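2-pyrone-4,6-dicarboxylic acid hydrolase, putative (Pseudomonas putida, PDB 2FFI) is probably a hydrolase with a TIM-barrel fold, thought to open the lactone ring of 2-pyrone-4,6-dicarboxylate. Local coordinates at residues Asp166-Pro171 with Tyr202-Ser207; Arg175-Pro180 with Leu212-Gln217; Arg144-Ile149 with Pro180-Leu185; Val194-Ser199 with Glu229-Gly234. All blocks are in the same frame, centred on the assembly; numbering follows the deposited sequence.

Interaction 1: Asp166-Pro171 with Tyr202-Ser207; sequences DHFGRP and YRLQGS. With PO4 (phosphate ion), chain C.
Pro171 and Leu204 form the closest CA pair, 6.2 Å apart, where two loops that follow neighbouring strands of the TIM barrel, 163-165 and 194-199, come together, the second starting at the end of a 3-10 turn. Leu204 CD1 lies 4.0 Å from Pro171 CD. Toward the phosphate, Arg203 CG stands anti to the carbonyl carbon (chi1 -72°) and the chain then runs extended past His167, Arg203 CD 3.5 Å from His167 CD2, with imidazole and guanidinium planes only 17° apart. Asp236 pairs with Arg203 NE. Arg170 bends back at chi2 and lays one face of its guanidinium over Arg203 CB, NH2 coming to 3.6 Å of that carbon. An alanine at Arg170 would remove this cover and is likely to leave the Arg203 stem less confined. The phosphate, probably from the crystallisation liquor, sits by His167 and Arg203 and also takes a hydrogen bond from Arg110; His167 NE2 donates a hydrogen bond of 2.7 Å to O3, at the edge of the ring and in its plane.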
loop_
_atom_site.group_PDB
_atom_site.type_symbol
_atom_site.label_atom_id
_atom_site.label_comp_id
_atom_site.label_asym_id
_atom_site.label_seq_id
_atom_site.Cartn_x
_atom_site.Cartn_y
_atom_site.Cartn_z
ATOM N N ASP A 166 -4.205 -3.599 1.791
ATOM C CA ASP A 166 -2.906 -4.103 1.332
ATOM C C ASP A 166 -2.827 -5.582 0.983
ATOM O O ASP A 166 -3.423 -6.425 1.648
ATOM C CB ASP A 166 -1.826 -3.830 2.379
ATOM C CG ASP A 166 -1.519 -2.355 2.543
ATOM O OD1 ASP A 166 -0.652 -2.042 3.391
ATOM O OD2 ASP A 166 -2.128 -1.512 1.841
ATOM N N HIS A 167 -2.061 -5.878 -0.063
ATOM C CA HIS A 167 -1.824 -7.234 -0.537
ATOM C C HIS A 167 -3.034 -8.141 -0.588
ATOM O O HIS A 167 -3.133 -9.080 0.187
ATOM C CB HIS A 167 -0.765 -7.913 0.323
ATOM C CG HIS A 167 0.408 -7.044 0.635
ATOM N ND1 HIS A 167 0.958 -6.183 -0.285
ATOM C CD2 HIS A 167 1.147 -6.913 1.762
ATOM C CE1 HIS A 167 1.985 -5.556 0.260
ATOM N NE2 HIS A 167 2.120 -5.981 1.501
ATOM N N PHE A 168 -3.952 -7.870 -1.499
ATOM C CA PHE A 168 -5.129 -8.725 -1.649
ATOM C C PHE A 168 -5.913 -8.886 -0.353
ATOM O O PHE A 168 -6.878 -9.654 -0.283
ATOM C CB PHE A 168 -4.693 -10.106 -2.123
ATOM C CG PHE A 168 -4.068 -10.114 -3.488
ATOM C CD1 PHE A 168 -4.857 -10.261 -4.623
ATOM C CD2 PHE A 168 -2.685 -10.035 -3.640
ATOM C CE1 PHE A 168 -4.282 -10.339 -5.876
ATOM C CE2 PHE A 168 -2.103 -10.111 -4.900
ATOM C CZ PHE A 168 -2.904 -10.268 -6.021
ATOM N N GLY A 169 -5.515 -8.156 0.673
ATOM C CA GLY A 169 -6.209 -8.289 1.932
ATOM C C GLY A 169 -5.464 -9.284 2.796
ATOM O O GLY A 169 -5.943 -9.676 3.861
ATOM N N ARG A 170 -4.283 -9.686 2.332
ATOM C CA ARG A 170 -3.442 -10.627 3.057
ATOM C C ARG A 170 -4.229 -11.886 3.413
ATOM O O ARG A 170 -4.326 -12.266 4.574
ATOM C CB ARG A 170 -2.917 -9.972 4.329
ATOM C CG ARG A 170 -1.519 -10.386 4.741
ATOM C CD ARG A 170 -0.454 -9.681 3.916
ATOM N NE ARG A 170 0.846 -9.660 4.584
ATOM C CZ ARG A 170 1.531 -10.746 4.930
ATOM N NH1 ARG A 170 2.718 -10.633 5.535
ATOM N NH2 ARG A 170 1.027 -11.943 4.669
ATOM N N PRO A 171 -4.832 -12.535 2.415
ATOM C CA PRO A 171 -5.597 -13.752 2.671
ATOM C C PRO A 171 -4.617 -14.921 2.664
ATOM O O PRO A 171 -3.402 -14.718 2.547
ATOM C CB PRO A 171 -6.567 -13.792 1.490
ATOM C CG PRO A 171 -5.699 -13.309 0.374
ATOM C CD PRO A 171 -4.960 -12.131 1.005
ATOM N N TYR A 202 3.913 -12.878 -2.837
ATOM C CA TYR A 202 4.819 -13.756 -2.102
ATOM C C TYR A 202 4.594 -13.720 -0.593
ATOM O O TYR A 202 5.386 -14.276 0.173
ATOM C CB TYR A 202 6.268 -13.402 -2.393
ATOM C CG TYR A 202 6.577 -11.951 -2.197
ATOM C CD1 TYR A 202 6.537 -11.064 -3.271
ATOM C CD2 TYR A 202 6.924 -11.459 -0.939
ATOM C CE1 TYR A 202 6.840 -9.722 -3.103
ATOM C CE2 TYR A 202 7.228 -10.116 -0.755
ATOM C CZ TYR A 202 7.188 -9.250 -1.844
ATOM O OH TYR A 202 7.504 -7.917 -1.688
ATOM N N ARG A 203 3.511 -13.076 -0.168
ATOM C CA ARG A 203 3.178 -12.975 1.251
ATOM C C ARG A 203 1.972 -13.833 1.624
ATOM O O ARG A 203 1.617 -13.946 2.794
ATOM C CB ARG A 203 2.894 -11.515 1.609
ATOM C CG ARG A 203 4.129 -10.648 1.620
ATOM C CD ARG A 203 3.808 -9.227 2.034
ATOM N NE ARG A 203 4.963 -8.343 1.903
ATOM C CZ ARG A 203 6.007 -8.337 2.728
ATOM N NH1 ARG A 203 7.006 -7.486 2.523
ATOM N NH2 ARG A 203 6.055 -9.174 3.757
ATOM N N LEU A 204 1.351 -14.448 0.625
ATOM C CA LEU A 204 0.176 -15.270 0.854
ATOM C C LEU A 204 0.371 -16.593 1.591
ATOM O O LEU A 204 -0.436 -17.507 1.430
ATOM C CB LEU A 204 -0.542 -15.511 -0.478
ATOM C CG LEU A 204 -1.394 -14.338 -1.006
ATOM C CD1 LEU A 204 -1.231 -13.103 -0.102
ATOM C CD2 LEU A 204 -1.011 -14.008 -2.452
ATOM N N GLN A 205 1.424 -16.688 2.405
ATOM C CA GLN A 205 1.698 -17.895 3.196
ATOM C C GLN A 205 1.747 -19.181 2.398
ATOM O O GLN A 205 1.511 -20.260 2.937
ATOM C CB GLN A 205 0.648 -18.081 4.293
ATOM C CG GLN A 205 1.103 -17.674 5.668
ATOM C CD GLN A 205 1.496 -16.223 5.714
ATOM O OE1 GLN A 205 2.672 -15.867 5.541
ATOM N NE2 GLN A 205 0.506 -15.361 5.936
ATOM N N GLY A 206 2.050 -19.084 1.117
ATOM C CA GLY A 206 2.095 -20.292 0.324
ATOM C C GLY A 206 3.339 -20.415 -0.521
ATOM O O GLY A 206 4.311 -19.662 -0.358
ATOM N N SER A 207 3.301 -21.385 -1.428
ATOM C CA SER A 207 4.409 -21.640 -2.339
ATOM C C SER A 207 4.283 -20.671 -3.505
ATOM O O SER A 207 3.175 -20.353 -3.931
ATOM C CB SER A 207 4.340 -23.074 -2.854
ATOM O OG SER A 207 3.133 -23.268 -3.553
HETATM P P PO4 C . 4.931 -4.073 3.899
HETATM O O1 PO4 C . 4.682 -2.671 4.320
HETATM O O2 PO4 C . 4.757 -4.984 5.058
HETATM O O3 PO4 C . 3.968 -4.449 2.837
HETATM O O4 PO4 C . 6.318 -4.188 3.386
#

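Interaction 2: Arg175-Pro180 with Leu212-Gln217; sequences RGLGQP and LAFARQ
Phe214 points its ring from the helix straight into the turn made by residues 175-180, and it meets the backbone edge-on: CE2 is 3.2 Å from Gly176 O, with that oxygen close to the ring plane. The ring gets there because CG stands anti to the backbone N of Phe214 (chi1 175°). Gln179 comes from the opposite direction, its amide plane turned 39° from the ring, and NE2 stops 3.4 Å from Phe214 CZ. That same NE2 donates a hydrogen bond of 2.8 Å to Gly176 O, lying in the carbonyl plane, so the turn is closed by a side-chain bond whose acceptor also faces the aromatic edge. The other end of the amide is fixed as well: Gln179 OE1 accepts from the backbone N of Asp172, which leaves the group little freedom to flip. Leu177 adds CD2, 3.7 Å from Phe214 CE2 and 4.1 Å from Gln217 CB, about one turn further on. The contact thus sets the long loop between strand 163-165 and helix 182-185 against helix 208-225, with Pro171 from the start of that loop also packed on Phe214, and Val146 from the loop before helix 149-156 touching Gln179.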
loop_
_atom_site.group_PDB
_atom_site.type_symbol
_atom_site.label_atom_id
_atom_site.label_comp_id
_atom_site.label_asym_id
_atom_site.label_seq_id
_atom_site.Cartn_x
_atom_site.Cartn_y
_atom_site.Cartn_z
ATOM N N ARG A 175 -6.206 -21.642 0.847
ATOM C CA ARG A 175 -7.465 -21.669 1.591
ATOM C C ARG A 175 -8.692 -21.406 0.727
ATOM O O ARG A 175 -9.819 -21.705 1.125
ATOM C CB ARG A 175 -7.415 -20.645 2.723
ATOM C CG ARG A 175 -6.975 -21.206 4.066
ATOM C CD ARG A 175 -8.066 -22.106 4.633
ATOM N NE ARG A 175 -9.308 -21.366 4.871
ATOM C CZ ARG A 175 -10.523 -21.810 4.558
ATOM N NH1 ARG A 175 -10.672 -22.999 3.989
ATOM N NH2 ARG A 175 -11.593 -21.063 4.816
ATOM N N GLY A 176 -8.473 -20.839 -0.454
ATOM C CA GLY A 176 -9.586 -20.563 -1.345
ATOM C C GLY A 176 -10.154 -19.162 -1.218
ATOM O O GLY A 176 -9.695 -18.363 -0.403
ATOM N N LEU A 177 -11.163 -18.873 -2.031
ATOM C CA LEU A 177 -11.807 -17.572 -2.045
ATOM C C LEU A 177 -12.901 -17.473 -0.993
ATOM O O LEU A 177 -13.330 -16.382 -0.648
ATOM C CB LEU A 177 -12.402 -17.293 -3.431
ATOM C CG LEU A 177 -11.443 -17.366 -4.621
ATOM C CD1 LEU A 177 -12.195 -17.070 -5.903
ATOM C CD2 LEU A 177 -10.311 -16.379 -4.435
ATOM N N GLY A 178 -13.350 -18.615 -0.488
ATOM C CA GLY A 178 -14.390 -18.623 0.522
ATOM C C GLY A 178 -13.813 -18.506 1.912
ATOM O O GLY A 178 -14.515 -18.734 2.895
ATOM N N GLN A 179 -12.529 -18.164 1.994
ATOM C CA GLN A 179 -11.852 -17.992 3.274
ATOM C C GLN A 179 -12.730 -17.205 4.221
ATOM O O GLN A 179 -13.624 -16.474 3.791
ATOM C CB GLN A 179 -10.556 -17.216 3.097
ATOM C CG GLN A 179 -9.390 -18.011 2.610
ATOM C CD GLN A 179 -8.204 -17.132 2.337
ATOM O OE1 GLN A 179 -7.767 -16.372 3.196
ATOM N NE2 GLN A 179 -7.678 -17.221 1.130
ATOM N N PRO A 180 -12.465 -17.319 5.528
ATOM C CA PRO A 180 -13.243 -16.609 6.540
ATOM C C PRO A 180 -13.266 -15.091 6.366
ATOM O O PRO A 180 -14.246 -14.439 6.721
ATOM C CB PRO A 180 -12.578 -17.043 7.839
ATOM C CG PRO A 180 -11.159 -17.248 7.429
ATOM C CD PRO A 180 -11.332 -18.023 6.150
ATOM N N LEU A 212 0.570 -17.635 -6.568
ATOM C CA LEU A 212 0.374 -17.151 -7.919
ATOM C C LEU A 212 -0.945 -17.663 -8.475
ATOM O O LEU A 212 -1.643 -16.940 -9.177
ATOM C CB LEU A 212 1.563 -17.584 -8.788
ATOM C CG LEU A 212 1.837 -16.905 -10.136
ATOM C CD1 LEU A 212 0.867 -17.447 -11.171
ATOM C CD2 LEU A 212 1.730 -15.399 -10.011
ATOM N N ALA A 213 -1.305 -18.901 -8.162
ATOM C CA ALA A 213 -2.571 -19.439 -8.660
ATOM C C ALA A 213 -3.730 -18.721 -7.972
ATOM O O ALA A 213 -4.748 -18.430 -8.589
ATOM C CB ALA A 213 -2.657 -20.939 -8.393
ATOM N N PHE A 214 -3.563 -18.433 -6.685
ATOM C CA PHE A 214 -4.593 -17.763 -5.911
ATOM C C PHE A 214 -4.648 -16.277 -6.231
ATOM O O PHE A 214 -5.703 -15.676 -6.207
ATOM C CB PHE A 214 -4.357 -17.991 -4.414
ATOM C CG PHE A 214 -5.310 -17.243 -3.539
ATOM C CD1 PHE A 214 -5.062 -15.920 -3.186
ATOM C CD2 PHE A 214 -6.479 -17.847 -3.094
ATOM C CE1 PHE A 214 -5.965 -15.208 -2.396
ATOM C CE2 PHE A 214 -7.392 -17.148 -2.303
ATOM C CZ PHE A 214 -7.137 -15.823 -1.953
ATOM N N ALA A 215 -3.500 -15.688 -6.515
ATOM C CA ALA A 215 -3.455 -14.282 -6.863
ATOM C C ALA A 215 -4.269 -14.092 -8.141
ATOM O O ALA A 215 -4.922 -13.068 -8.338
ATOM C CB ALA A 215 -2.015 -13.839 -7.084
ATOM N N ARG A 216 -4.236 -15.102 -9.001
ATOM C CA ARG A 216 -4.958 -15.078 -10.269
ATOM C C ARG A 216 -6.463 -15.100 -10.057
ATOM O O ARG A 216 -7.201 -14.319 -10.647
ATOM C CB ARG A 216 -4.535 -16.280 -11.124
ATOM C CG ARG A 216 -5.249 -16.390 -12.458
ATOM C CD ARG A 216 -5.069 -15.118 -13.266
ATOM N NE ARG A 216 -5.531 -15.271 -14.643
ATOM C CZ ARG A 216 -4.985 -16.107 -15.520
ATOM N NH1 ARG A 216 -5.469 -16.178 -16.752
ATOM N NH2 ARG A 216 -3.953 -16.864 -15.167
ATOM N N GLN A 217 -6.911 -16.014 -9.212
ATOM C CA GLN A 217 -8.326 -16.146 -8.906
ATOM C C GLN A 217 -8.813 -14.907 -8.154
ATOM O O GLN A 217 -9.859 -14.343 -8.470
ATOM C CB GLN A 217 -8.544 -17.393 -8.046
ATOM C CG GLN A 217 -8.081 -18.685 -8.696
ATOM C CD GLN A 217 -8.963 -19.094 -9.862
ATOM O OE1 GLN A 217 -8.662 -20.053 -10.579
ATOM N NE2 GLN A 217 -10.069 -18.372 -10.053
#

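Interaction 3: Arg144-Ile149 with Pro180-Leu185; sequences RQVADI and PGFAEL
Val146 turns its side chain onto the start of helix 182-185, with CG2 anti to its own backbone N and CG1 held between that N and the carbonyl carbon (chi1 72°). CG2 comes up to the edge of the Phe182 ring, near CD1 and CB, though the methyl's exact position is doubtful, being modelled too close to the Gly181 backbone. The ring, its CG anti to the backbone N (chi1 -157°), also packs on Ala218 and Leu222 of helix 208-225. Next along, Ala147 CA and Gly181 CA are 3.7 Å apart, so the two backbones touch directly and a side chain at Gly181 would have no room. Further in, Ile149 CG2 reaches Leu185 CD2 at 4.3 Å, and both side chains pack on Ile165 of the barrel. Across the contact there is no conventional hydrogen bond. Val146 O accepts from Ile149 N and has Gly181 CA 3.3 Å away in a CA-H...O contact. Beyond that weak interaction the segments meet through apolar groups and close backbone fit.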
loop_
_atom_site.group_PDB
_atom_site.type_symbol
_atom_site.label_atom_id
_atom_site.label_comp_id
_atom_site.label_asym_id
_atom_site.label_seq_id
_atom_site.Cartn_x
_atom_site.Cartn_y
_atom_site.Cartn_z
ATOM N N ARG A 144 -3.608 -6.277 7.329
ATOM C CA ARG A 144 -3.848 -7.290 8.350
ATOM C C ARG A 144 -4.508 -8.526 7.743
ATOM O O ARG A 144 -4.962 -8.474 6.603
ATOM C CB ARG A 144 -4.722 -6.714 9.466
ATOM C CG ARG A 144 -4.486 -7.373 10.818
ATOM C CD ARG A 144 -5.302 -6.711 11.911
ATOM N NE ARG A 144 -4.715 -6.913 13.239
ATOM C CZ ARG A 144 -4.640 -8.086 13.859
ATOM N NH1 ARG A 144 -5.116 -9.183 13.280
ATOM N NH2 ARG A 144 -4.088 -8.153 15.060
ATOM N N GLN A 145 -4.569 -9.633 8.488
ATOM C CA GLN A 145 -5.172 -10.858 7.942
ATOM C C GLN A 145 -6.528 -10.545 7.349
ATOM O O GLN A 145 -7.279 -9.774 7.935
ATOM C CB GLN A 145 -5.393 -11.934 9.010
ATOM C CG GLN A 145 -4.233 -12.247 9.913
ATOM C CD GLN A 145 -4.240 -11.385 11.134
ATOM O OE1 GLN A 145 -3.693 -10.287 11.139
ATOM N NE2 GLN A 145 -4.890 -11.864 12.178
ATOM N N VAL A 146 -6.866 -11.170 6.226
ATOM C CA VAL A 146 -8.158 -10.905 5.603
ATOM C C VAL A 146 -9.288 -11.092 6.595
ATOM O O VAL A 146 -10.331 -10.451 6.474
ATOM C CB VAL A 146 -8.449 -11.834 4.416
ATOM C CG1 VAL A 146 -8.738 -13.242 4.902
ATOM C CG2 VAL A 146 -9.637 -11.303 3.645
ATOM N N ALA A 147 -9.072 -11.970 7.574
ATOM C CA ALA A 147 -10.082 -12.270 8.583
ATOM C C ALA A 147 -10.546 -11.033 9.333
ATOM O O ALA A 147 -11.723 -10.930 9.681
ATOM C CB ALA A 147 -9.553 -13.304 9.557
ATOM N N ASP A 148 -9.635 -10.088 9.554
ATOM C CA ASP A 148 -9.962 -8.862 10.280
ATOM C C ASP A 148 -10.274 -7.643 9.403
ATOM O O ASP A 148 -10.787 -6.627 9.892
ATOM C CB ASP A 148 -8.828 -8.525 11.246
ATOM C CG ASP A 148 -8.805 -9.448 12.438
ATOM O OD1 ASP A 148 -7.703 -9.924 12.813
ATOM O OD2 ASP A 148 -9.900 -9.698 13.005
ATOM N N ILE A 149 -9.990 -7.747 8.109
ATOM C CA ILE A 149 -10.241 -6.646 7.190
ATOM C C ILE A 149 -11.683 -6.137 7.202
ATOM O O ILE A 149 -11.918 -4.967 7.486
ATOM C CB ILE A 149 -9.833 -7.042 5.756
ATOM C CG1 ILE A 149 -8.332 -7.289 5.719
ATOM C CG2 ILE A 149 -10.206 -5.957 4.759
ATOM C CD1 ILE A 149 -7.524 -6.129 6.212
ATOM N N PRO A 180 -12.465 -17.319 5.528
ATOM C CA PRO A 180 -13.243 -16.609 6.540
ATOM C C PRO A 180 -13.266 -15.091 6.366
ATOM O O PRO A 180 -14.246 -14.439 6.721
ATOM C CB PRO A 180 -12.578 -17.043 7.839
ATOM C CG PRO A 180 -11.159 -17.248 7.429
ATOM C CD PRO A 180 -11.332 -18.023 6.150
ATOM N N GLY A 181 -12.200 -14.514 5.827
ATOM C CA GLY A 181 -12.203 -13.069 5.655
ATOM C C GLY A 181 -12.371 -12.591 4.217
ATOM O O GLY A 181 -12.981 -11.553 3.943
ATOM N N PHE A 182 -11.822 -13.357 3.286
ATOM C CA PHE A 182 -11.895 -12.993 1.887
ATOM C C PHE A 182 -13.299 -13.071 1.328
ATOM O O PHE A 182 -13.647 -12.349 0.398
ATOM C CB PHE A 182 -10.988 -13.885 1.066
ATOM C CG PHE A 182 -10.584 -13.273 -0.224
ATOM C CD1 PHE A 182 -9.622 -12.278 -0.252
ATOM C CD2 PHE A 182 -11.159 -13.685 -1.415
ATOM C CE1 PHE A 182 -9.233 -11.706 -1.446
ATOM C CE2 PHE A 182 -10.777 -13.118 -2.617
ATOM C CZ PHE A 182 -9.809 -12.126 -2.632
ATOM N N ALA A 183 -14.096 -13.974 1.879
ATOM C CA ALA A 183 -15.464 -14.137 1.425
ATOM C C ALA A 183 -16.235 -12.851 1.657
ATOM O O ALA A 183 -16.848 -12.314 0.733
ATOM C CB ALA A 183 -16.124 -15.274 2.161
ATOM N N GLU A 184 -16.208 -12.354 2.890
ATOM C CA GLU A 184 -16.917 -11.116 3.227
ATOM C C GLU A 184 -16.402 -9.972 2.366
ATOM O O GLU A 184 -17.123 -9.031 2.078
ATOM C CB GLU A 184 -16.708 -10.766 4.706
ATOM C CG GLU A 184 -17.156 -11.823 5.699
ATOM C CD GLU A 184 -16.745 -11.500 7.136
ATOM O OE1 GLU A 184 -15.533 -11.568 7.444
ATOM O OE2 GLU A 184 -17.632 -11.168 7.958
ATOM N N LEU A 185 -15.143 -10.070 1.957
ATOM C CA LEU A 185 -14.517 -9.049 1.131
ATOM C C LEU A 185 -15.157 -8.985 -0.270
ATOM O O LEU A 185 -15.404 -7.894 -0.790
ATOM C CB LEU A 185 -13.011 -9.330 1.044
ATOM C CG LEU A 185 -12.035 -8.274 0.530
ATOM C CD1 LEU A 185 -12.152 -8.162 -0.977
ATOM C CD2 LEU A 185 -12.312 -6.940 1.200
#

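Interaction 4: Val194-Ser199 with Glu229-Gly234; sequences VWVKVS and ERLMWG
A beta-alpha-beta crossover of the barrel joins here: strand 194-199 runs alongside strand 231-234, the chain having passed through helix 208-225 in between, and their directions differ by 36°. The parallel ladder alternates in the usual way. Val196 N donates to Arg230 O at 3.1 Å. Val198 N follows, to Met232 O at 2.9 Å. Gly234 N donates to Val198 O, while the bond from Met232 N to Val196 O is weak. Val196 and Leu231 point the same way, CG1 to CG 3.6 Å, on the face covered by helix 208-225. On the other face Lys197 crosses selenomethionine Met232 obliquely and sends NZ to a salt bridge with Glu141. At the start of the strands the Arg230 chain bends at chi2 (-75°) to lay its guanidinium flat on Trp195, centres 4.1 Å apart and planes at 16°, and CD sits over the five-membered ring. Arg230 NE is tied to Gly192 O and NH2 to Glu229 O, which together hold the group in that pose. On the other side of the indole plane, Met232 CE comes in obliquely, 3.6 Å from Trp195 CD1. A serine in place of Trp195 would probably leave Arg230 without the surface it stacks on and open a gap beside the selenomethionine methyl. Parallel neighbours linked by a helix on the outside are the repeating element of the TIM barrel.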
loop_
_atom_site.group_PDB
_atom_site.type_symbol
_atom_site.label_atom_id
_atom_site.label_comp_id
_atom_site.label_asym_id
_atom_site.label_seq_id
_atom_site.Cartn_x
_atom_site.Cartn_y
_atom_site.Cartn_z
ATOM N N VAL A 194 -13.773 1.921 -1.316
ATOM C CA VAL A 194 -12.811 0.899 -0.920
ATOM C C VAL A 194 -11.881 0.437 -2.046
ATOM O O VAL A 194 -12.315 -0.023 -3.110
ATOM C CB VAL A 194 -13.522 -0.319 -0.283
ATOM C CG1 VAL A 194 -14.724 -0.711 -1.107
ATOM C CG2 VAL A 194 -12.542 -1.485 -0.141
ATOM N N TRP A 195 -10.584 0.588 -1.786
ATOM C CA TRP A 195 -9.537 0.215 -2.725
ATOM C C TRP A 195 -8.810 -0.994 -2.195
ATOM O O TRP A 195 -8.671 -1.190 -0.984
ATOM C CB TRP A 195 -8.525 1.347 -2.884
ATOM C CG TRP A 195 -8.937 2.388 -3.845
ATOM C CD1 TRP A 195 -8.578 2.484 -5.156
ATOM C CD2 TRP A 195 -9.827 3.468 -3.592
ATOM N NE1 TRP A 195 -9.197 3.563 -5.746
ATOM C CE2 TRP A 195 -9.973 4.182 -4.806
ATOM C CE3 TRP A 195 -10.528 3.898 -2.461
ATOM C CZ2 TRP A 195 -10.780 5.305 -4.914
ATOM C CZ3 TRP A 195 -11.336 5.015 -2.569
ATOM C CH2 TRP A 195 -11.459 5.707 -3.788
ATOM N N VAL A 196 -8.331 -1.806 -3.120
ATOM C CA VAL A 196 -7.598 -2.986 -2.754
ATOM C C VAL A 196 -6.338 -3.060 -3.605
ATOM O O VAL A 196 -6.386 -2.928 -4.832
ATOM C CB VAL A 196 -8.455 -4.236 -2.961
ATOM C CG1 VAL A 196 -9.056 -4.207 -4.346
ATOM C CG2 VAL A 196 -7.606 -5.485 -2.757
ATOM N N LYS A 197 -5.206 -3.251 -2.936
ATOM C CA LYS A 197 -3.921 -3.343 -3.611
ATOM C C LYS A 197 -3.536 -4.778 -3.928
ATOM O O LYS A 197 -3.590 -5.662 -3.070
ATOM C CB LYS A 197 -2.810 -2.702 -2.769
ATOM C CG LYS A 197 -2.596 -1.236 -3.056
ATOM C CD LYS A 197 -1.247 -0.720 -2.559
ATOM C CE LYS A 197 -1.352 -0.061 -1.192
ATOM N NZ LYS A 197 -0.293 0.966 -0.957
ATOM N N VAL A 198 -3.168 -5.000 -5.185
ATOM C CA VAL A 198 -2.730 -6.306 -5.645
ATOM C C VAL A 198 -1.195 -6.223 -5.683
ATOM O O VAL A 198 -0.594 -5.725 -6.630
ATOM C CB VAL A 198 -3.339 -6.631 -7.040
ATOM C CG1 VAL A 198 -3.610 -5.359 -7.812
ATOM C CG2 VAL A 198 -2.402 -7.544 -7.825
ATOM N N SER A 199 -0.578 -6.690 -4.608
ATOM C CA SER A 199 0.868 -6.644 -4.457
ATOM C C SER A 199 1.400 -7.680 -3.474
ATOM O O SER A 199 0.670 -8.215 -2.637
ATOM C CB SER A 199 1.305 -5.240 -3.994
ATOM O OG SER A 199 0.704 -4.865 -2.758
ATOM N N GLU A 229 -11.111 0.196 -11.568
ATOM C CA GLU A 229 -10.842 1.535 -11.039
ATOM C C GLU A 229 -10.613 1.515 -9.527
ATOM O O GLU A 229 -10.514 2.562 -8.889
ATOM C CB GLU A 229 -12.002 2.490 -11.379
ATOM C CG GLU A 229 -11.656 3.973 -11.155
ATOM C CD GLU A 229 -12.762 4.953 -11.558
ATOM O OE1 GLU A 229 -13.246 4.870 -12.715
ATOM O OE2 GLU A 229 -13.129 5.821 -10.723
ATOM N N ARG A 230 -10.519 0.317 -8.961
ATOM C CA ARG A 230 -10.313 0.180 -7.531
ATOM C C ARG A 230 -9.184 -0.763 -7.181
ATOM O O ARG A 230 -8.911 -0.989 -6.008
ATOM C CB ARG A 230 -11.600 -0.282 -6.857
ATOM C CG ARG A 230 -12.650 0.800 -6.794
ATOM C CD ARG A 230 -12.308 1.817 -5.744
ATOM N NE ARG A 230 -13.260 2.919 -5.765
ATOM C CZ ARG A 230 -13.318 3.828 -6.729
ATOM N NH1 ARG A 230 -14.215 4.795 -6.673
ATOM N NH2 ARG A 230 -12.471 3.774 -7.745
ATOM N N LEU A 231 -8.527 -1.308 -8.198
ATOM C CA LEU A 231 -7.404 -2.205 -7.982
ATOM C C LEU A 231 -6.124 -1.605 -8.562
ATOM O O LEU A 231 -6.112 -1.133 -9.697
ATOM C CB LEU A 231 -7.686 -3.558 -8.623
ATOM C CG LEU A 231 -8.676 -4.458 -7.871
ATOM C CD1 LEU A 231 -10.028 -3.821 -7.880
ATOM C CD2 LEU A 231 -8.764 -5.841 -8.524
HETATM N N MSE A 232 -5.048 -1.612 -7.780
HETATM C CA MSE A 232 -3.778 -1.068 -8.250
HETATM C C MSE A 232 -2.623 -1.982 -7.870
HETATM O O MSE A 232 -2.647 -2.627 -6.821
HETATM C CB MSE A 232 -3.531 0.317 -7.663
HETATM C CG MSE A 232 -3.176 0.307 -6.203
HETATM SE SE MSE A 232 -3.687 1.964 -5.366
HETATM C CE MSE A 232 -5.222 1.301 -4.435
ATOM N N TRP A 233 -1.605 -2.024 -8.722
ATOM C CA TRP A 233 -0.444 -2.871 -8.472
ATOM C C TRP A 233 0.657 -2.220 -7.654
ATOM O O TRP A 233 0.977 -1.048 -7.841
ATOM C CB TRP A 233 0.169 -3.338 -9.794
ATOM C CG TRP A 233 1.431 -4.142 -9.623
ATOM C CD1 TRP A 233 1.530 -5.495 -9.459
ATOM C CD2 TRP A 233 2.784 -3.634 -9.622
ATOM N NE1 TRP A 233 2.861 -5.858 -9.361
ATOM C CE2 TRP A 233 3.646 -4.740 -9.464
ATOM C CE3 TRP A 233 3.346 -2.350 -9.741
ATOM C CZ2 TRP A 233 5.035 -4.608 -9.427
ATOM C CZ3 TRP A 233 4.741 -2.216 -9.699
ATOM C CH2 TRP A 233 5.567 -3.343 -9.548
ATOM N N GLY A 234 1.252 -3.004 -6.764
ATOM C CA GLY A 234 2.354 -2.510 -5.956
ATOM C C GLY A 234 3.567 -3.421 -6.071
ATOM O O GLY A 234 3.418 -4.607 -6.314
#

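In the fold
Following the chain, interaction 3 opens first at 144-149, after strand 139-142, and closes at helix 182-185. Before it closes, interactions 1 and 2 have opened at 166-171 and 175-180, so all three cross, and interactions 2 and 3 even share Pro180. Interaction 4 opens at 194-199, inside the spans of interactions 1 and 2, and so crosses both; it closes last at 229-234 and follows interaction 3 in series. None nests within another. Interaction 1 touches all the others: Phe168 N probably bonds to Lys197 O, His167 ND1 is hydrogen-bonded to Ser199 OG, Arg170 O probably accepts from Val146 N, and Pro171 CB meets Gln179 OE1. Together they tie three successive strand-following loops, the outer helix 208-225 and the last two strands of the five-stranded sheet.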